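Single-strand DNA-binding protein (Agrobacterium tumefaciens, PDB 3BTP) binds single-stranded DNA regardless of its sequence and mediates nuclear uptake of single-stranded T-DNA copies during plant transformation by Agrobacterium. Local coordinates at residues K195-W199 with G210-F214. Sequence-based numbering, arbitrary orientation.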
ATOM      1  N   LYS A 195      -2.212  13.682 -17.587  1.00 27.52           N
ATOM      2  CA  LYS A 195      -3.084  12.568 -17.095  1.00 26.08           C
ATOM      3  C   LYS A 195      -4.342  12.359 -17.978  1.00 25.84           C
ATOM      4  O   LYS A 195      -4.780  11.224 -18.170  1.00 26.12           O
ATOM      5  CB  LYS A 195      -3.446  12.769 -15.604  1.00 25.18           C
ATOM      6  CG  LYS A 195      -2.233  12.829 -14.644  1.00 23.74           C
ATOM      7  CD  LYS A 195      -2.678  12.866 -13.182  1.00 24.50           C
ATOM      8  CE  LYS A 195      -1.553  13.203 -12.305  1.00 24.96           C
ATOM      9  NZ  LYS A 195      -1.782  12.775 -10.887  1.00 24.73           N
ATOM     10  N   LEU A 196      -4.926  13.464 -18.482  1.00 27.23           N
ATOM     11  CA  LEU A 196      -6.097  13.420 -19.411  1.00 27.15           C
ATOM     12  C   LEU A 196      -5.824  12.557 -20.644  1.00 26.50           C
ATOM     13  O   LEU A 196      -6.680  11.752 -21.046  1.00 26.38           O
ATOM     14  CB  LEU A 196      -6.579  14.836 -19.806  1.00 27.10           C
ATOM     15  CG  LEU A 196      -7.860  14.978 -20.640  1.00 29.32           C
ATOM     16  CD1 LEU A 196      -9.109  14.485 -19.834  1.00 32.04           C
ATOM     17  CD2 LEU A 196      -8.093  16.424 -21.205  1.00 27.97           C
ATOM     18  N   GLU A 197      -4.609  12.617 -21.196  1.00 27.26           N
ATOM     19  CA  GLU A 197      -4.331  11.776 -22.370  1.00 28.51           C
ATOM     20  C   GLU A 197      -4.137  10.307 -22.037  1.00 26.98           C
ATOM     21  O   GLU A 197      -4.524   9.464 -22.765  1.00 27.20           O
ATOM     22  CB  GLU A 197      -3.119  12.250 -23.131  1.00 30.03           C
ATOM     23  CG  GLU A 197      -2.748  13.658 -22.927  1.00 38.25           C
ATOM     24  CD  GLU A 197      -1.880  14.132 -24.077  1.00 49.42           C
ATOM     25  OE1 GLU A 197      -0.732  13.578 -24.219  1.00 52.03           O
ATOM     26  OE2 GLU A 197      -2.386  15.009 -24.852  1.00 50.86           O
ATOM     27  N   VAL A 198      -3.498  10.002 -20.920  1.00 27.38           N
ATOM     28  CA  VAL A 198      -3.409   8.628 -20.447  1.00 26.12           C
ATOM     29  C   VAL A 198      -4.818   8.115 -20.187  1.00 25.96           C
ATOM     30  O   VAL A 198      -5.181   7.035 -20.626  1.00 26.21           O
ATOM     31  CB  VAL A 198      -2.517   8.573 -19.209  1.00 26.20           C
ATOM     32  CG1 VAL A 198      -2.384   7.160 -18.703  1.00 24.56           C
ATOM     33  CG2 VAL A 198      -1.146   9.153 -19.620  1.00 29.40           C
ATOM     34  N   TRP A 199      -5.611   8.917 -19.489  1.00 24.23           N
ATOM     35  CA  TRP A 199      -6.952   8.519 -19.071  1.00 23.96           C
ATOM     36  C   TRP A 199      -7.829   8.218 -20.292  1.00 24.52           C
ATOM     37  O   TRP A 199      -8.452   7.156 -20.377  1.00 25.28           O
ATOM     38  CB  TRP A 199      -7.524   9.725 -18.301  1.00 22.66           C
ATOM     39  CG  TRP A 199      -8.956   9.629 -17.934  1.00 22.75           C
ATOM     40  CD1 TRP A 199     -10.022  10.238 -18.559  1.00 19.32           C
ATOM     41  CD2 TRP A 199      -9.496   8.925 -16.803  1.00 19.96           C
ATOM     42  NE1 TRP A 199     -11.168   9.940 -17.905  1.00 20.21           N
ATOM     43  CE2 TRP A 199     -10.889   9.141 -16.818  1.00 19.67           C
ATOM     44  CE3 TRP A 199      -8.926   8.190 -15.747  1.00 19.66           C
ATOM     45  CZ2 TRP A 199     -11.730   8.649 -15.815  1.00 19.16           C
ATOM     46  CZ3 TRP A 199      -9.772   7.655 -14.765  1.00 20.36           C
ATOM     47  CH2 TRP A 199     -11.147   7.907 -14.797  1.00 21.76           C
ATOM     48  N   GLY A 210     -18.301   6.630 -21.409  1.00 30.41           N
ATOM     49  CA  GLY A 210     -18.528   7.635 -20.389  1.00 29.98           C
ATOM     50  C   GLY A 210     -17.283   7.717 -19.496  1.00 29.23           C
ATOM     51  O   GLY A 210     -16.997   6.806 -18.709  1.00 29.95           O
ATOM     52  N   THR A 211     -16.551   8.810 -19.680  1.00 28.41           N
ATOM     53  CA  THR A 211     -15.199   9.020 -19.203  1.00 26.76           C
ATOM     54  C   THR A 211     -15.091  10.196 -18.228  1.00 26.25           C
ATOM     55  O   THR A 211     -13.955  10.669 -17.983  1.00 24.80           O
ATOM     56  CB  THR A 211     -14.175   9.322 -20.338  1.00 27.06           C
ATOM     57  OG1 THR A 211     -14.440  10.607 -20.905  1.00 26.69           O
ATOM     58  CG2 THR A 211     -14.064   8.237 -21.408  1.00 24.95           C
ATOM     59  N   ASP A 212     -16.227  10.622 -17.623  1.00 24.32           N
ATOM     60  CA  ASP A 212     -16.199  11.655 -16.559  1.00 24.28           C
ATOM     61  C   ASP A 212     -15.293  11.238 -15.406  1.00 22.63           C
ATOM     62  O   ASP A 212     -15.241  10.106 -15.061  1.00 20.77           O
ATOM     63  CB  ASP A 212     -17.610  11.982 -16.043  1.00 24.72           C
ATOM     64  CG  ASP A 212     -18.451  12.780 -17.075  1.00 29.13           C
ATOM     65  OD1 ASP A 212     -17.956  13.154 -18.175  1.00 27.75           O
ATOM     66  OD2 ASP A 212     -19.633  13.007 -16.781  1.00 36.56           O
ATOM     67  N   ILE A 213     -14.624  12.214 -14.811  1.00 23.85           N
ATOM     68  CA  ILE A 213     -13.652  12.008 -13.734  1.00 23.74           C
ATOM     69  C   ILE A 213     -14.296  12.171 -12.353  1.00 24.23           C
ATOM     70  O   ILE A 213     -13.985  11.386 -11.418  1.00 23.53           O
ATOM     71  CB  ILE A 213     -12.436  12.948 -13.909  1.00 23.83           C
ATOM     72  CG1 ILE A 213     -11.713  12.646 -15.204  1.00 21.65           C
ATOM     73  CG2 ILE A 213     -11.464  12.672 -12.835  1.00 23.59           C
ATOM     74  CD1 ILE A 213     -11.017  13.821 -15.868  1.00 23.64           C
ATOM     75  N   PHE A 214     -15.236  13.133 -12.249  1.00 22.83           N
ATOM     76  CA  PHE A 214     -16.037  13.387 -11.023  1.00 22.56           C
ATOM     77  C   PHE A 214     -15.201  13.925  -9.894  1.00 22.41           C
ATOM     78  O   PHE A 214     -15.444  13.631  -8.698  1.00 22.41           O
ATOM     79  CB  PHE A 214     -16.857  12.149 -10.552  1.00 22.69           C
ATOM     80  CG  PHE A 214     -17.734  11.555 -11.623  1.00 23.95           C
ATOM     81  CD1 PHE A 214     -18.886  12.227 -12.052  1.00 25.21           C
ATOM     82  CD2 PHE A 214     -17.424  10.309 -12.194  1.00 23.88           C
ATOM     83  CE1 PHE A 214     -19.696  11.671 -13.042  1.00 25.29           C
ATOM     84  CE2 PHE A 214     -18.226   9.746 -13.182  1.00 24.04           C
ATOM     85  CZ  PHE A 214     -19.367  10.419 -13.603  1.00 24.27           C
TER
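The indole nitrogen of Trp199 gives its hydrogen to the backbone carbonyl of Thr211, with NE1 2.9 Å from O and an N-H...O angle of 158°. The oxygen lies almost exactly in the plane of the indole, at its edge, while NE1 itself is tilted 16° from the plane of the carbonyl group. With CG anti to the backbone N (chi1 172°), the ring of Trp199 extends toward the loop. This one bond gives the buried N-H a partner and helps to set the rotation of the ring. Asp212 O also comes up to that edge, 3.9 Å from CZ2 of Trp199, and is itself hydrogen-bonded by Arg150. Ile213 CG1 sits 3.6 Å above the indole plane, displaced toward the rim, and 4.2 Å from the centroid of the five-membered ring of Trp199, an off-centre CH-pi contact. Farther out the same side chain makes a looser apolar contact, Ile213 CD1 lying 4.5 Å from CD1 of Leu196, three residues before Trp199 on the helix. The loop that follows helix 186-206 thus folds back against that helix. Trp199 also packs against Phe166 edge-to-face, Ala165 of helix 162-167, and Tyr152 of strand 149-153, so the indole lies between the returning loop, helix 162-167 and strand 149-153, which belongs to a four-stranded antiparallel sheet.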